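Local coordinates for protein putative xanthine dehydrogenase YAGS fad-binding subunit (Escherichia coli, PDB 5G5G) that probably oxidises aldehydes to carboxylic acids, serving as the molybdenum-cofactor-binding subunit of a periplasmic aldehyde oxidase that also carries iron-sulfur clusters and FAD, at residues 43-48 / 263-268. Numbering follows the deposited sequence. Where two conformers were deposited one is given.
Sequences EEAPNA and KRPVKV
The P265 ring lies against two alanine methyls of the 43-48 loop: its CB is 3.6 Å from A45 CB and 4.0 Å from A48 CB, and its CG also touches A45. At the surface, a type I beta turn from A45 to A48, in the a/b hammerhead region, leads into strand 49-55; 263-268, in the molybdopterin cofactor-binding region, enters strand 266-269, and this parallel pair joins the two within one mixed sheet. The turn is closed by A48 N bonding to A45 O, 3.1 Å. The extended chain of R264, its CG turned opposite the backbone N (chi1 -178°), brings the guanidinium side-on to N47 O, two nitrogens on one acceptor. R264 NE donates to N47 O over 2.9 Å and sits nearly on the line of the C=O bond (172°), although its N-H...O angle is only 145°; R264 NH2, 3.0 Å from the same oxygen, approaches tilted from the carbonyl plane. The oxygen lies near the guanidinium plane, and NH2 also forms a salt bridge to E118; bonds to two different partners would restrain the group's rotation. A leucine in place of R264 would probably deprive N47 O of these two donors and E118 of this positive partner. M196 and V198 of strand 194-200 pack against A45 and P265 respectively. Where the parallel pairing begins, P265 shares a backbone hydrogen bond with A49, and A48 CA makes a CA-H...O contact of 3.4 Å to P265 O.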
loop_
_atom_site.group_PDB
_atom_site.type_symbol
_atom_site.label_atom_id
_atom_site.label_comp_id
_atom_site.label_asym_id
_atom_site.label_seq_id
_atom_site.Cartn_x
_atom_site.Cartn_y
_atom_site.Cartn_z
ATOM N N GLU C 43 -8.398 -7.112 -26.333
ATOM C CA GLU C 43 -8.507 -7.839 -27.603
ATOM C C GLU C 43 -9.020 -9.259 -27.444
ATOM O O GLU C 43 -9.619 -9.812 -28.384
ATOM C CB GLU C 43 -7.195 -7.879 -28.377
ATOM C CG GLU C 43 -6.572 -6.522 -28.633
ATOM C CD GLU C 43 -5.601 -6.063 -27.560
ATOM O OE1 GLU C 43 -5.675 -6.448 -26.340
ATOM O OE2 GLU C 43 -4.758 -5.210 -27.888
ATOM N N GLU C 44 -8.808 -9.833 -26.271
ATOM C CA GLU C 44 -9.214 -11.186 -25.979
ATOM C C GLU C 44 -10.719 -11.310 -25.696
ATOM O O GLU C 44 -11.243 -12.420 -25.700
ATOM C CB GLU C 44 -8.386 -11.664 -24.795
ATOM C CG GLU C 44 -6.881 -11.837 -25.168
ATOM C CD GLU C 44 -5.973 -10.591 -25.194
ATOM O OE1 GLU C 44 -6.371 -9.440 -24.886
ATOM O OE2 GLU C 44 -4.754 -10.785 -25.480
ATOM N N ALA C 45 -11.393 -10.182 -25.452
ATOM C CA ALA C 45 -12.862 -10.162 -25.195
ATOM C C ALA C 45 -13.351 -8.772 -25.347
ATOM O O ALA C 45 -13.643 -8.082 -24.353
ATOM C CB ALA C 45 -13.134 -10.636 -23.795
ATOM N N PRO C 46 -13.508 -8.346 -26.605
ATOM C CA PRO C 46 -13.807 -6.911 -26.767
ATOM C C PRO C 46 -15.173 -6.469 -26.213
ATOM O O PRO C 46 -15.332 -5.287 -25.869
ATOM C CB PRO C 46 -13.808 -6.705 -28.297
ATOM C CG PRO C 46 -13.030 -7.840 -28.843
ATOM C CD PRO C 46 -13.141 -9.005 -27.856
ATOM N N ASN C 47 -16.100 -7.388 -26.139
ATOM C CA ASN C 47 -17.423 -7.112 -25.561
ATOM C C ASN C 47 -17.657 -7.719 -24.191
ATOM O O ASN C 47 -18.792 -8.066 -23.847
ATOM C CB ASN C 47 -18.490 -7.597 -26.533
ATOM C CG ASN C 47 -18.294 -7.001 -27.930
ATOM O OD1 ASN C 47 -18.317 -7.717 -28.974
ATOM N ND2 ASN C 47 -18.079 -5.679 -27.973
ATOM N N ALA C 48 -16.578 -7.854 -23.431
ATOM C CA ALA C 48 -16.696 -8.388 -22.078
ATOM C C ALA C 48 -17.666 -7.537 -21.249
ATOM O O ALA C 48 -17.656 -6.293 -21.326
ATOM C CB ALA C 48 -15.355 -8.463 -21.405
ATOM N N LYS C 263 -23.098 -16.436 -20.846
ATOM C CA LYS C 263 -22.595 -16.925 -22.145
ATOM C C LYS C 263 -21.828 -15.836 -22.892
ATOM O O LYS C 263 -21.980 -15.616 -24.094
ATOM C CB LYS C 263 -23.757 -17.541 -22.954
ATOM C CG LYS C 263 -24.252 -18.842 -22.334
ATOM C CD LYS C 263 -25.522 -19.369 -22.990
ATOM C CE LYS C 263 -25.848 -20.790 -22.513
ATOM N NZ LYS C 263 -26.981 -21.298 -23.320
ATOM N N ARG C 264 -21.009 -15.132 -22.126
ATOM C CA ARG C 264 -20.282 -13.972 -22.585
ATOM C C ARG C 264 -19.116 -13.724 -21.617
ATOM O O ARG C 264 -19.277 -14.029 -20.427
ATOM C CB ARG C 264 -21.255 -12.801 -22.555
ATOM C CG ARG C 264 -20.676 -11.541 -23.033
ATOM C CD ARG C 264 -21.844 -10.598 -23.231
ATOM N NE ARG C 264 -21.350 -9.240 -23.243
ATOM C CZ ARG C 264 -22.125 -8.197 -23.369
ATOM N NH1 ARG C 264 -23.468 -8.341 -23.470
ATOM N NH2 ARG C 264 -21.551 -7.010 -23.396
ATOM N N PRO C 265 -17.965 -13.189 -22.088
ATOM C CA PRO C 265 -16.872 -12.937 -21.127
ATOM C C PRO C 265 -17.293 -11.858 -20.085
ATOM O O PRO C 265 -18.114 -10.965 -20.374
ATOM C CB PRO C 265 -15.718 -12.408 -21.987
ATOM C CG PRO C 265 -16.042 -12.829 -23.366
ATOM C CD PRO C 265 -17.544 -12.942 -23.474
ATOM N N VAL C 266 -16.788 -12.026 -18.878
ATOM C CA VAL C 266 -17.078 -11.119 -17.780
ATOM C C VAL C 266 -15.776 -10.831 -17.067
ATOM O O VAL C 266 -14.992 -11.740 -16.820
ATOM C CB VAL C 266 -18.092 -11.719 -16.781
ATOM C CG1 VAL C 266 -18.293 -10.787 -15.574
ATOM C CG2 VAL C 266 -19.415 -12.039 -17.479
ATOM N N LYS C 267 -15.555 -9.567 -16.740
ATOM C CA LYS C 267 -14.420 -9.184 -15.891
ATOM C C LYS C 267 -14.878 -8.553 -14.608
ATOM O O LYS C 267 -15.915 -7.877 -14.565
ATOM C CB LYS C 267 -13.428 -8.308 -16.629
ATOM C CG LYS C 267 -13.946 -7.051 -17.193
ATOM C CD LYS C 267 -12.806 -6.379 -17.946
ATOM C CE LYS C 267 -13.043 -4.947 -18.250
ATOM N NZ LYS C 267 -11.881 -4.220 -18.833
ATOM N N VAL C 268 -14.164 -8.862 -13.557
ATOM C CA VAL C 268 -14.514 -8.495 -12.181
ATOM C C VAL C 268 -13.258 -7.997 -11.462
ATOM O O VAL C 268 -12.234 -8.687 -11.469
ATOM C CB VAL C 268 -15.029 -9.720 -11.395
ATOM C CG1 VAL C 268 -15.331 -9.348 -9.941
ATOM C CG2 VAL C 268 -16.285 -10.289 -12.062
#